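Local coordinates for protein N-acetylmuramoyl-l-alanine amidase (Bartonella henselae, PDB 3NE8) that probably cleaves the amide bond between N-acetylmuramic acid and L-alanine in peptidoglycan with the aid of a zinc ion, remodelling the cell wall during division, at residues P11-I16 / H82-D87; L33-A38 / Q207-M212; A52-S57 / S64-K69; I189-L194 / K201-P206. One frame throughout, in Å; residues are numbered along the deposited sequence.

Contact 1 of 4, residues P11-I16 / H82-D87; sequences PGHGGI and HADTID. With ZN (zinc ion), chain B.
His13 and His82 share one setting of the first torsion, with CG opposite the carbonyl carbon and beside the backbone N (chi1 -46° and -72°), and it brings both imidazoles onto a single zinc ion. This is the metal centre of a zinc amidase of alpha/beta fold, formed where loops leave the C-terminal ends of the neighbouring parallel strands 5-11 and 77-82. The two rings use different nitrogens: His13 NE2 lies 2.2 Å from the zinc, and His82 ND1 reaches it at the same distance of 2.2 Å. Their planes stand 82° apart in an oblique pairing; sharing a ligand holds His13 NE2 and His82 ND1 3.3 Å apart without a hydrogen bond between them. Asp84, two residues on from His82, joins them, and its carboxylate grips unevenly, with OD1 2.1 Å from the zinc and OD2 at a longer 2.6 Å. Glu28 and Glu115, brought in by helices 28-45 and 106-116, complete the coordination. A second shell fixes how the imidazoles are turned: His13 ND1, the nitrogen not used for the metal, is hydrogen-bonded to Asp17 OD2, while His82 NE2 is held by Ser80. The site thus illustrates how two bonds, one to metal and one to protein, can set the rotation of a ring. The backbone takes part too, for Gly12, bearing no side chain, lets its CA settle over one face of the His82 ring in a CH-pi contact, 4.0 Å from the centroid.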
loop_
_atom_site.group_PDB
_atom_site.type_symbol
_atom_site.label_atom_id
_atom_site.label_comp_id
_atom_site.label_asym_id
_atom_site.label_seq_id
_atom_site.Cartn_x
_atom_site.Cartn_y
_atom_site.Cartn_z
ATOM N N PRO A 11 5.879 -15.701 -18.234
ATOM C CA PRO A 11 4.915 -15.954 -19.313
ATOM C C PRO A 11 4.259 -17.320 -19.108
ATOM O O PRO A 11 4.928 -18.357 -19.183
ATOM C CB PRO A 11 5.780 -15.948 -20.588
ATOM C CG PRO A 11 7.123 -15.407 -20.177
ATOM C CD PRO A 11 7.271 -15.738 -18.720
ATOM N N GLY A 12 2.961 -17.322 -18.813
ATOM C CA GLY A 12 2.270 -18.569 -18.527
ATOM C C GLY A 12 2.426 -19.608 -19.624
ATOM O O GLY A 12 2.505 -19.278 -20.816
ATOM N N HIS A 13 2.459 -20.876 -19.210
ATOM C CA HIS A 13 2.487 -22.017 -20.129
ATOM C C HIS A 13 3.801 -22.050 -20.887
ATOM O O HIS A 13 4.794 -21.521 -20.390
ATOM C CB HIS A 13 1.223 -22.033 -20.999
ATOM C CG HIS A 13 -0.003 -21.815 -20.179
ATOM N ND1 HIS A 13 -0.572 -22.809 -19.410
ATOM C CD2 HIS A 13 -0.678 -20.678 -19.885
ATOM C CE1 HIS A 13 -1.572 -22.300 -18.708
ATOM N NE2 HIS A 13 -1.658 -21.008 -18.979
ATOM N N GLY A 14 3.845 -22.728 -22.031
ATOM C CA GLY A 14 5.091 -22.902 -22.762
ATOM C C GLY A 14 5.356 -24.343 -23.152
ATOM O O GLY A 14 4.979 -25.282 -22.450
ATOM N N GLY A 15 6.009 -24.517 -24.295
ATOM C CA GLY A 15 6.394 -25.832 -24.763
ATOM C C GLY A 15 5.176 -26.684 -25.036
ATOM O O GLY A 15 4.260 -26.271 -25.746
ATOM N N ILE A 16 5.176 -27.887 -24.481
ATOM C CA ILE A 16 4.077 -28.817 -24.693
ATOM C C ILE A 16 2.739 -28.255 -24.203
ATOM O O ILE A 16 1.677 -28.683 -24.656
ATOM C CB ILE A 16 4.357 -30.189 -24.030
ATOM C CG1 ILE A 16 3.311 -31.222 -24.456
ATOM C CG2 ILE A 16 4.415 -30.057 -22.514
ATOM C CD1 ILE A 16 3.301 -31.500 -25.939
ATOM N N HIS A 82 -1.101 -14.361 -18.008
ATOM C CA HIS A 82 -2.019 -15.369 -18.530
ATOM C C HIS A 82 -3.076 -14.791 -19.451
ATOM O O HIS A 82 -3.316 -13.583 -19.453
ATOM C CB HIS A 82 -2.676 -16.121 -17.367
ATOM C CG HIS A 82 -1.721 -17.033 -16.680
ATOM N ND1 HIS A 82 -1.648 -18.375 -16.975
ATOM C CD2 HIS A 82 -0.713 -16.776 -15.811
ATOM C CE1 HIS A 82 -0.658 -18.916 -16.284
ATOM N NE2 HIS A 82 -0.078 -17.970 -15.569
ATOM N N ALA A 83 -3.680 -15.673 -20.242
ATOM C CA ALA A 83 -4.826 -15.337 -21.078
ATOM C C ALA A 83 -5.679 -16.596 -21.228
ATOM O O ALA A 83 -5.706 -17.239 -22.279
ATOM C CB ALA A 83 -4.374 -14.810 -22.429
ATOM N N ASP A 84 -6.365 -16.950 -20.151
ATOM C CA ASP A 84 -6.984 -18.257 -20.030
ATOM C C ASP A 84 -8.388 -18.354 -20.588
ATOM O O ASP A 84 -9.010 -17.360 -20.957
ATOM C CB ASP A 84 -7.009 -18.659 -18.556
ATOM C CG ASP A 84 -5.637 -19.020 -18.050
ATOM O OD1 ASP A 84 -5.093 -20.032 -18.539
ATOM O OD2 ASP A 84 -5.084 -18.292 -17.202
ATOM N N THR A 85 -8.872 -19.583 -20.664
ATOM C CA THR A 85 -10.281 -19.832 -20.904
ATOM C C THR A 85 -10.957 -19.979 -19.547
ATOM O O THR A 85 -10.437 -20.672 -18.670
ATOM C CB THR A 85 -10.492 -21.118 -21.716
ATOM O OG1 THR A 85 -10.195 -20.866 -23.093
ATOM C CG2 THR A 85 -11.931 -21.598 -21.598
ATOM N N ILE A 86 -12.091 -19.311 -19.360
ATOM C CA ILE A 86 -12.855 -19.468 -18.121
ATOM C C ILE A 86 -14.204 -20.076 -18.461
ATOM O O ILE A 86 -14.593 -20.126 -19.630
ATOM C CB ILE A 86 -13.004 -18.155 -17.305
ATOM C CG1 ILE A 86 -13.375 -16.976 -18.201
ATOM C CG2 ILE A 86 -11.722 -17.852 -16.535
ATOM C CD1 ILE A 86 -13.583 -15.683 -17.430
ATOM N N ASP A 87 -14.907 -20.551 -17.438
ATOM C CA ASP A 87 -16.098 -21.365 -17.644
ATOM C C ASP A 87 -17.223 -20.600 -18.341
ATOM O O ASP A 87 -17.972 -21.166 -19.138
ATOM C CB ASP A 87 -16.568 -21.954 -16.311
ATOM C CG ASP A 87 -15.501 -22.811 -15.647
ATOM O OD1 ASP A 87 -14.521 -23.186 -16.332
ATOM O OD2 ASP A 87 -15.643 -23.112 -14.442
HETATM ZN ZN ZN B . -3.048 -19.606 -18.106
#

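Contact 2 of 4, residues L33-A38 / Q207-M212; sequences LAFARA and QWRKQM
Phe35 and Met212 meet at about a right angle, each with CG anti to its own backbone N. For Phe35 (chi1 -171°) this swings the ring off helix 28-45 toward helix 206-227, where CZ lies 4.0 Å from Met212 CG, which sits at the ring's edge and near its plane. Met212, present as selenomethionine, stays extended beyond CG; its SE comes 5.3 Å from the Phe35 centroid at an oblique angle, a Met-aromatic contact. Phe35 CE1 approaches the backbone Arg209 O to 3.4 Å.

The side chain of Arg209 runs past Phe35 in the opposite direction. A bend at chi3 (-49°) turns its end toward Ala34 and brings NH2 within 3.9 Å of Ala34 CB. Its NE gives a hydrogen bond to a water 2.7 Å away that lies at the guanidinium edge and in its plane, and this water in turn donates a weak bond to Ala34 O. The neighbouring Arg209 NH1 is taken by Leu203 O, so two bonds fix the rotation of the group. The helices, both on the same side of the central sheet, approach to 9.4 Å between segment axes and cross at -51°. Deeper in, Phe35 and Met212 also rest on Ile191. With no direct hydrogen bond between the segments, the chemistry implies an interface divided by depth: apolar packing inside, and a water-mediated link around Ala34 and Arg209.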
loop_
_atom_site.group_PDB
_atom_site.type_symbol
_atom_site.label_atom_id
_atom_site.label_comp_id
_atom_site.label_asym_id
_atom_site.label_seq_id
_atom_site.Cartn_x
_atom_site.Cartn_y
_atom_site.Cartn_z
ATOM N N LEU A 33 4.095 -14.861 -23.748
ATOM C CA LEU A 33 5.500 -14.558 -24.016
ATOM C C LEU A 33 5.615 -13.200 -24.705
ATOM O O LEU A 33 6.467 -12.385 -24.335
ATOM C CB LEU A 33 6.151 -15.672 -24.841
ATOM C CG LEU A 33 7.636 -15.514 -25.173
ATOM C CD1 LEU A 33 8.478 -15.413 -23.909
ATOM C CD2 LEU A 33 8.109 -16.676 -26.030
ATOM N N ALA A 34 4.750 -12.941 -25.688
ATOM C CA ALA A 34 4.792 -11.664 -26.397
ATOM C C ALA A 34 4.489 -10.522 -25.431
ATOM O O ALA A 34 5.093 -9.450 -25.484
ATOM C CB ALA A 34 3.803 -11.657 -27.565
ATOM N N PHE A 35 3.504 -10.725 -24.566
ATOM C CA PHE A 35 3.159 -9.692 -23.597
ATOM C C PHE A 35 4.307 -9.455 -22.616
ATOM O O PHE A 35 4.629 -8.308 -22.290
ATOM C CB PHE A 35 1.871 -10.030 -22.848
ATOM C CG PHE A 35 1.376 -8.888 -22.009
ATOM C CD1 PHE A 35 0.542 -7.928 -22.559
ATOM C CD2 PHE A 35 1.806 -8.734 -20.701
ATOM C CE1 PHE A 35 0.103 -6.852 -21.803
ATOM C CE2 PHE A 35 1.372 -7.650 -19.940
ATOM C CZ PHE A 35 0.522 -6.716 -20.500
ATOM N N ALA A 36 4.905 -10.531 -22.117
ATOM C CA ALA A 36 6.032 -10.407 -21.201
ATOM C C ALA A 36 7.168 -9.626 -21.846
ATOM O O ALA A 36 7.795 -8.784 -21.190
ATOM C CB ALA A 36 6.516 -11.778 -20.744
ATOM N N ARG A 37 7.448 -9.913 -23.114
ATOM C CA ARG A 37 8.502 -9.197 -23.827
ATOM C C ARG A 37 8.163 -7.702 -23.960
ATOM O O ARG A 37 9.040 -6.842 -23.837
ATOM C CB ARG A 37 8.757 -9.866 -25.180
ATOM C CG ARG A 37 9.436 -11.215 -25.029
ATOM C CD ARG A 37 9.418 -12.019 -26.303
ATOM N NE ARG A 37 10.327 -13.164 -26.212
ATOM C CZ ARG A 37 10.446 -14.110 -27.140
ATOM N NH1 ARG A 37 9.654 -14.104 -28.208
ATOM N NH2 ARG A 37 11.345 -15.079 -26.981
ATOM N N ALA A 38 6.892 -7.392 -24.211
ATOM C CA ALA A 38 6.476 -5.993 -24.308
ATOM C C ALA A 38 6.612 -5.276 -22.963
ATOM O O ALA A 38 7.043 -4.124 -22.902
ATOM C CB ALA A 38 5.044 -5.904 -24.813
ATOM N N GLN A 207 -0.535 -3.340 -30.490
ATOM C CA GLN A 207 -0.589 -1.969 -29.996
ATOM C C GLN A 207 -1.410 -1.903 -28.712
ATOM O O GLN A 207 -1.057 -1.178 -27.762
ATOM C CB GLN A 207 -1.151 -1.016 -31.057
ATOM C CG GLN A 207 -1.196 0.439 -30.612
ATOM C CD GLN A 207 0.159 0.963 -30.155
ATOM O OE1 GLN A 207 1.203 0.574 -30.682
ATOM N NE2 GLN A 207 0.145 1.856 -29.168
ATOM N N TRP A 208 -2.498 -2.662 -28.660
ATOM C CA TRP A 208 -3.286 -2.717 -27.441
ATOM C C TRP A 208 -2.462 -3.366 -26.328
ATOM O O TRP A 208 -2.422 -2.882 -25.194
ATOM C CB TRP A 208 -4.601 -3.464 -27.685
ATOM C CG TRP A 208 -5.387 -3.611 -26.435
ATOM C CD1 TRP A 208 -6.305 -2.735 -25.928
ATOM C CD2 TRP A 208 -5.305 -4.691 -25.514
ATOM N NE1 TRP A 208 -6.801 -3.212 -24.740
ATOM C CE2 TRP A 208 -6.200 -4.412 -24.461
ATOM C CE3 TRP A 208 -4.562 -5.874 -25.476
ATOM C CZ2 TRP A 208 -6.374 -5.278 -23.384
ATOM C CZ3 TRP A 208 -4.726 -6.722 -24.409
ATOM C CH2 TRP A 208 -5.631 -6.425 -23.374
ATOM N N ARG A 209 -1.776 -4.454 -26.662
ATOM C CA ARG A 209 -0.936 -5.122 -25.671
ATOM C C ARG A 209 0.135 -4.177 -25.118
ATOM O O ARG A 209 0.400 -4.159 -23.910
ATOM C CB ARG A 209 -0.291 -6.400 -26.228
ATOM C CG ARG A 209 -1.274 -7.526 -26.515
ATOM C CD ARG A 209 -0.592 -8.897 -26.678
ATOM N NE ARG A 209 0.557 -8.870 -27.593
ATOM C CZ ARG A 209 0.516 -9.197 -28.886
ATOM N NH1 ARG A 209 -0.620 -9.593 -29.461
ATOM N NH2 ARG A 209 1.616 -9.116 -29.618
ATOM N N LYS A 210 0.746 -3.391 -25.996
ATOM C CA LYS A 210 1.749 -2.415 -25.586
ATOM C C LYS A 210 1.158 -1.373 -24.633
ATOM O O LYS A 210 1.786 -1.001 -23.643
ATOM C CB LYS A 210 2.351 -1.726 -26.817
ATOM C CG LYS A 210 3.445 -0.723 -26.495
ATOM C CD LYS A 210 3.988 -0.090 -27.764
ATOM C CE LYS A 210 5.185 0.799 -27.474
ATOM N NZ LYS A 210 5.846 1.246 -28.733
ATOM N N GLN A 211 -0.049 -0.907 -24.924
ATOM C CA GLN A 211 -0.695 0.076 -24.058
ATOM C C GLN A 211 -0.959 -0.500 -22.669
ATOM O O GLN A 211 -0.765 0.178 -21.655
ATOM C CB GLN A 211 -1.983 0.584 -24.701
ATOM C CG GLN A 211 -1.699 1.440 -25.936
ATOM C CD GLN A 211 -2.929 1.727 -26.771
ATOM O OE1 GLN A 211 -4.041 1.335 -26.422
ATOM N NE2 GLN A 211 -2.733 2.416 -27.890
HETATM N N MSE A 212 -1.376 -1.758 -22.603
HETATM C CA MSE A 212 -1.589 -2.378 -21.307
HETATM C C MSE A 212 -0.268 -2.577 -20.581
HETATM O O MSE A 212 -0.178 -2.344 -19.372
HETATM C CB MSE A 212 -2.351 -3.699 -21.426
HETATM C CG MSE A 212 -2.624 -4.333 -20.077
HETATM SE SE MSE A 212 -3.835 -5.858 -20.181
HETATM C CE MSE A 212 -3.728 -6.453 -18.340
HETATM O O HOH W 1 2.914 -7.852 -26.648
#

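Contact 3 of 4, residues A52-S57 / S64-K69; sequences ALTRDS and SERVKK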
loop_
_atom_site.group_PDB
_atom_site.type_symbol
_atom_site.label_atom_id
_atom_site.label_comp_id
_atom_site.label_asym_id
_atom_site.label_seq_id
_atom_site.Cartn_x
_atom_site.Cartn_y
_atom_site.Cartn_z
ATOM N N ALA A 52 13.838 -9.846 -15.391
ATOM C CA ALA A 52 14.150 -11.161 -15.929
ATOM C C ALA A 52 12.845 -11.880 -16.222
ATOM O O ALA A 52 11.819 -11.604 -15.594
ATOM C CB ALA A 52 14.997 -11.968 -14.958
ATOM N N LEU A 53 12.878 -12.784 -17.190
ATOM C CA LEU A 53 11.749 -13.644 -17.509
ATOM C C LEU A 53 12.032 -15.076 -17.037
ATOM O O LEU A 53 13.179 -15.534 -17.099
ATOM C CB LEU A 53 11.489 -13.638 -19.021
ATOM C CG LEU A 53 10.532 -12.576 -19.563
ATOM C CD1 LEU A 53 10.976 -11.150 -19.216
ATOM C CD2 LEU A 53 10.359 -12.725 -21.070
ATOM N N THR A 54 11.004 -15.785 -16.576
ATOM C CA THR A 54 11.182 -17.194 -16.230
ATOM C C THR A 54 11.575 -18.026 -17.459
ATOM O O THR A 54 12.331 -18.982 -17.341
ATOM C CB THR A 54 9.922 -17.787 -15.589
ATOM O OG1 THR A 54 8.829 -17.593 -16.481
ATOM C CG2 THR A 54 9.632 -17.119 -14.236
ATOM N N ARG A 55 10.989 -17.695 -18.607
ATOM C CA ARG A 55 11.372 -18.256 -19.900
ATOM C C ARG A 55 11.361 -17.129 -20.908
ATOM O O ARG A 55 10.503 -16.239 -20.857
ATOM C CB ARG A 55 10.407 -19.357 -20.353
ATOM C CG ARG A 55 8.992 -18.865 -20.681
ATOM C CD ARG A 55 8.074 -20.017 -21.048
ATOM N NE ARG A 55 6.689 -19.616 -21.311
ATOM C CZ ARG A 55 6.183 -19.372 -22.517
ATOM N NH1 ARG A 55 6.958 -19.445 -23.595
ATOM N NH2 ARG A 55 4.903 -19.063 -22.653
ATOM N N ASP A 56 12.334 -17.163 -21.816
ATOM C CA ASP A 56 12.367 -16.246 -22.952
ATOM C C ASP A 56 12.471 -17.052 -24.240
ATOM O O ASP A 56 13.186 -16.691 -25.183
ATOM C CB ASP A 56 13.502 -15.233 -22.824
ATOM C CG ASP A 56 13.298 -14.011 -23.700
ATOM O OD1 ASP A 56 14.266 -13.247 -23.850
ATOM O OD2 ASP A 56 12.189 -13.825 -24.247
ATOM N N SER A 57 11.737 -18.153 -24.258
ATOM C CA SER A 57 11.670 -19.067 -25.384
ATOM C C SER A 57 10.501 -19.995 -25.125
ATOM O O SER A 57 9.866 -19.936 -24.061
ATOM C CB SER A 57 12.957 -19.878 -25.497
ATOM O OG SER A 57 13.110 -20.737 -24.384
ATOM N N SER A 64 6.499 -24.680 -9.815
ATOM C CA SER A 64 7.501 -24.523 -8.773
ATOM C C SER A 64 8.824 -23.991 -9.314
ATOM O O SER A 64 9.569 -23.305 -8.597
ATOM C CB SER A 64 7.731 -25.848 -8.049
ATOM O OG SER A 64 8.250 -26.818 -8.947
ATOM N N GLU A 65 9.149 -24.324 -10.560
ATOM C CA GLU A 65 10.379 -23.832 -11.156
ATOM C C GLU A 65 10.275 -22.332 -11.446
ATOM O O GLU A 65 11.260 -21.608 -11.338
ATOM C CB GLU A 65 10.710 -24.605 -12.431
ATOM C CG GLU A 65 12.128 -24.407 -12.915
ATOM C CD GLU A 65 13.150 -25.116 -12.039
ATOM O OE1 GLU A 65 12.749 -25.970 -11.220
ATOM O OE2 GLU A 65 14.355 -24.823 -12.174
ATOM N N ARG A 66 9.085 -21.869 -11.815
ATOM C CA ARG A 66 8.871 -20.443 -12.042
ATOM C C ARG A 66 9.064 -19.667 -10.734
ATOM O O ARG A 66 9.735 -18.631 -10.705
ATOM C CB ARG A 66 7.478 -20.231 -12.639
ATOM C CG ARG A 66 7.298 -20.950 -13.981
ATOM C CD ARG A 66 5.840 -21.046 -14.368
ATOM N NE ARG A 66 5.616 -21.944 -15.501
ATOM C CZ ARG A 66 5.394 -21.545 -16.750
ATOM N NH1 ARG A 66 5.384 -20.249 -17.059
ATOM N NH2 ARG A 66 5.203 -22.449 -17.706
ATOM N N VAL A 67 8.503 -20.192 -9.650
ATOM C CA VAL A 67 8.662 -19.571 -8.328
ATOM C C VAL A 67 10.134 -19.562 -7.916
ATOM O O VAL A 67 10.652 -18.545 -7.435
ATOM C CB VAL A 67 7.803 -20.294 -7.283
ATOM C CG1 VAL A 67 8.081 -19.759 -5.879
ATOM C CG2 VAL A 67 6.327 -20.144 -7.613
ATOM N N LYS A 68 10.818 -20.677 -8.122
ATOM C CA LYS A 68 12.228 -20.781 -7.768
ATOM C C LYS A 68 13.063 -19.742 -8.515
ATOM O O LYS A 68 13.980 -19.148 -7.956
ATOM C CB LYS A 68 12.724 -22.197 -8.060
ATOM C CG LYS A 68 14.206 -22.435 -7.820
ATOM C CD LYS A 68 14.529 -23.919 -7.983
ATOM C CE LYS A 68 16.027 -24.175 -8.049
ATOM N NZ LYS A 68 16.604 -23.779 -9.366
ATOM N N LYS A 69 12.746 -19.519 -9.785
ATOM C CA LYS A 69 13.485 -18.533 -10.569
ATOM C C LYS A 69 13.313 -17.126 -9.996
ATOM O O LYS A 69 14.268 -16.353 -9.949
ATOM C CB LYS A 69 13.076 -18.594 -12.045
ATOM C CG LYS A 69 13.582 -19.844 -12.765
ATOM C CD LYS A 69 13.021 -19.931 -14.182
ATOM C CE LYS A 69 13.531 -21.157 -14.936
ATOM N NZ LYS A 69 15.015 -21.175 -15.051
#
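Arg66 NH1 lies at the edge of the Arg55 guanidinium, near its plane and 4.5 Å from Arg55 NE. Relative to the Arg66 group, the approach of Arg55 NE is oblique, as is that of Thr54 OG1. Another part of the Arg55 edge is occupied by Ser57 O, which accepts a bond from Arg55 NH1 (3.0 Å, 158° at the hydrogen); the acceptor is in the guanidinium plane, although the donor stands above the carbonyl plane. The closeness of two like charges is probably eased by the oxygens around the end of strand 5-11: Pro11 O receives bonds from both Arg55 NE and Arg66 NH1, His13 O one from Arg66 NH2, and the Asp10 carboxylate forms a salt bridge with Arg66. Arg55 NH2 is hydrogen-bonded to Lys29 O and Gly12 O. These arginines therefore brace the backbone that carries a zinc ligand.

The connection is part of a beta-alpha-beta crossover, in which strand 49-53 at the sheet's edge passes through helix 63-72 to the parallel strand 77-82. Thr54, just past the strand, packs on the helix: its CG2 is 3.8 Å from Arg66 O and 4.1 Å from Arg66 CB. With chi1 at 56°, OG1 sits between the backbone N and the carbonyl carbon, and it is hydrogen-bonded to Asp10 OD1. Lys69 lies alongside Thr54, its CD 3.4 Å from Thr54 O and 4.0 Å from Thr54 CB.

Contact 4 of 4, residues I189-L194 / K201-P206; sequences IEIGYL and KLLNNP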
loop_
_atom_site.group_PDB
_atom_site.type_symbol
_atom_site.label_atom_id
_atom_site.label_comp_id
_atom_site.label_asym_id
_atom_site.label_seq_id
_atom_site.Cartn_x
_atom_site.Cartn_y
_atom_site.Cartn_z
ATOM N N ILE A 189 -1.768 -11.932 -13.584
ATOM C CA ILE A 189 -2.575 -11.013 -14.374
ATOM C C ILE A 189 -3.133 -11.727 -15.582
ATOM O O ILE A 189 -2.381 -12.305 -16.372
ATOM C CB ILE A 189 -1.770 -9.794 -14.841
ATOM C CG1 ILE A 189 -1.240 -9.032 -13.626
ATOM C CG2 ILE A 189 -2.632 -8.886 -15.718
ATOM C CD1 ILE A 189 -0.437 -7.791 -13.971
ATOM N N GLU A 190 -4.457 -11.741 -15.698
ATOM C CA GLU A 190 -5.100 -12.171 -16.932
ATOM C C GLU A 190 -5.187 -10.942 -17.806
ATOM O O GLU A 190 -5.878 -9.977 -17.468
ATOM C CB GLU A 190 -6.504 -12.721 -16.672
ATOM C CG GLU A 190 -6.535 -13.995 -15.854
ATOM C CD GLU A 190 -6.110 -15.236 -16.616
ATOM O OE1 GLU A 190 -5.946 -15.184 -17.855
ATOM O OE2 GLU A 190 -5.948 -16.289 -15.950
ATOM N N ILE A 191 -4.454 -10.933 -18.910
ATOM C CA ILE A 191 -4.536 -9.743 -19.725
ATOM C C ILE A 191 -5.880 -9.705 -20.443
ATOM O O ILE A 191 -6.367 -8.610 -20.738
ATOM C CB ILE A 191 -3.362 -9.585 -20.662
ATOM C CG1 ILE A 191 -3.272 -10.808 -21.558
ATOM C CG2 ILE A 191 -2.087 -9.385 -19.857
ATOM C CD1 ILE A 191 -2.285 -10.667 -22.692
ATOM N N GLY A 192 -6.493 -10.874 -20.640
ATOM C CA GLY A 192 -7.851 -11.022 -21.143
ATOM C C GLY A 192 -8.156 -12.508 -21.172
ATOM O O GLY A 192 -7.280 -13.313 -20.866
ATOM N N TYR A 193 -9.376 -12.882 -21.551
ATOM C CA TYR A 193 -9.742 -14.293 -21.583
ATOM C C TYR A 193 -9.934 -14.779 -23.008
ATOM O O TYR A 193 -10.788 -14.280 -23.734
ATOM C CB TYR A 193 -11.002 -14.547 -20.743
ATOM C CG TYR A 193 -10.759 -14.228 -19.287
ATOM C CD1 TYR A 193 -10.200 -15.171 -18.433
ATOM C CD2 TYR A 193 -11.032 -12.964 -18.780
ATOM C CE1 TYR A 193 -9.940 -14.872 -17.097
ATOM C CE2 TYR A 193 -10.779 -12.656 -17.442
ATOM C CZ TYR A 193 -10.236 -13.614 -16.609
ATOM O OH TYR A 193 -9.981 -13.326 -15.285
ATOM N N LEU A 194 -9.145 -15.766 -23.412
ATOM C CA LEU A 194 -9.270 -16.298 -24.763
ATOM C C LEU A 194 -10.595 -17.025 -25.009
ATOM O O LEU A 194 -10.918 -17.356 -26.150
ATOM C CB LEU A 194 -8.075 -17.190 -25.102
ATOM C CG LEU A 194 -6.842 -16.403 -25.551
ATOM C CD1 LEU A 194 -5.619 -17.292 -25.681
ATOM C CD2 LEU A 194 -7.111 -15.697 -26.875
ATOM N N LYS A 201 -9.770 -10.507 -29.758
ATOM C CA LYS A 201 -9.415 -9.443 -30.704
ATOM C C LYS A 201 -8.444 -8.424 -30.107
ATOM O O LYS A 201 -7.552 -7.936 -30.802
ATOM C CB LYS A 201 -10.662 -8.739 -31.249
ATOM C CG LYS A 201 -11.431 -9.559 -32.267
ATOM C CD LYS A 201 -12.632 -8.790 -32.805
ATOM C CE LYS A 201 -13.314 -9.556 -33.927
ATOM N NZ LYS A 201 -14.452 -8.798 -34.526
ATOM N N LEU A 202 -8.604 -8.104 -28.826
ATOM C CA LEU A 202 -7.644 -7.241 -28.144
ATOM C C LEU A 202 -6.304 -7.937 -27.995
ATOM O O LEU A 202 -5.247 -7.356 -28.258
ATOM C CB LEU A 202 -8.156 -6.866 -26.754
ATOM C CG LEU A 202 -9.464 -6.080 -26.711
ATOM C CD1 LEU A 202 -9.920 -5.874 -25.280
ATOM C CD2 LEU A 202 -9.310 -4.737 -27.422
ATOM N N LEU A 203 -6.353 -9.195 -27.574
ATOM C CA LEU A 203 -5.150 -9.972 -27.276
ATOM C C LEU A 203 -4.233 -10.129 -28.481
ATOM O O LEU A 203 -3.014 -10.263 -28.333
ATOM C CB LEU A 203 -5.531 -11.354 -26.738
ATOM C CG LEU A 203 -6.154 -11.379 -25.342
ATOM C CD1 LEU A 203 -6.775 -12.734 -25.050
ATOM C CD2 LEU A 203 -5.120 -11.013 -24.293
ATOM N N ASN A 204 -4.816 -10.131 -29.676
ATOM C CA ASN A 204 -3.959 -10.298 -30.844
ATOM C C ASN A 204 -3.477 -8.974 -31.441
ATOM O O ASN A 204 -2.729 -8.966 -32.411
ATOM C CB ASN A 204 -4.537 -11.281 -31.885
ATOM C CG ASN A 204 -5.646 -10.683 -32.731
ATOM O OD1 ASN A 204 -5.998 -9.511 -32.593
ATOM N ND2 ASN A 204 -6.205 -11.498 -33.625
ATOM N N ASN A 205 -3.829 -7.866 -30.799
ATOM C CA ASN A 205 -3.436 -6.534 -31.245
ATOM C C ASN A 205 -2.210 -6.047 -30.478
ATOM O O ASN A 205 -2.307 -5.737 -29.289
ATOM C CB ASN A 205 -4.617 -5.585 -31.036
ATOM C CG ASN A 205 -4.319 -4.163 -31.443
ATOM O OD1 ASN A 205 -3.167 -3.778 -31.646
ATOM N ND2 ASN A 205 -5.371 -3.362 -31.567
ATOM N N PRO A 206 -1.042 -5.983 -31.142
ATOM C CA PRO A 206 0.172 -5.664 -30.374
ATOM C C PRO A 206 0.176 -4.244 -29.843
ATOM O O PRO A 206 0.838 -3.973 -28.840
ATOM C CB PRO A 206 1.310 -5.849 -31.391
ATOM C CG PRO A 206 0.662 -5.830 -32.721
ATOM C CD PRO A 206 -0.747 -6.298 -32.551
#
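Leu203 parts its two methyls between Ile191 and Leu194, joining the end of a helix to the loop that leaves a central strand of this alpha/beta fold. On one side CD2 meets the CG1–CD1 arm of Ile191, with Leu203 CD2 modelled 3.3 Å from Ile191 CD1; both residues have alternate conformers, so the apparent tightness is doubtful. The other branch, CD1, turns to Leu194 and lies about 3.5 Å from Leu194 CD2, a value that shares the uncertainty over Leu203. Between the two, Gly192 offers bare backbone, and its N comes 3.9 Å from Leu203 CD2.

In the next shell, Ile191 is backed by Val31, and its backbone bonds to that of His82, while Leu194 packs on Ala20 and on the zinc ligand Glu28. The apolar wedge is thus tied to the neighbourhood of the metal. The turn is also held from within, because Asp199 OD2, on helix 197-203, accepts a bond from Tyr193 N. Beyond Leu203 the chain turns into helix 206-227: Asn205 N donates to Leu202 O at 3.0 Å, and Asn205, at the N-cap, directs OD1 to weak hydrogen bonds with Gln207 N and Trp208 N.

How the contacts relate
All four contacts belong to one alpha/beta domain built round a six-stranded mixed sheet. Along the chain contacts 1 and 2 cross. Contact 3 is nested inside the chain loop closed by contact 1, which closes before contact 4 opens; contacts 3 and 4 both lie within the loop closed by contact 2. In space, contacts 2 and 4 are closest, about 9 Å between centres, since helix 197-203 leads straight into helix 206-227. Contact 1, at the metal, lies about 11 Å from contact 4 and 15 Å from contacts 2 and 3. Contacts 3 and 4, about 21 Å apart, do not touch. The zinc loops thus touch both local packing (contacts 3 and 4) and the long-range helix pair of contact 2.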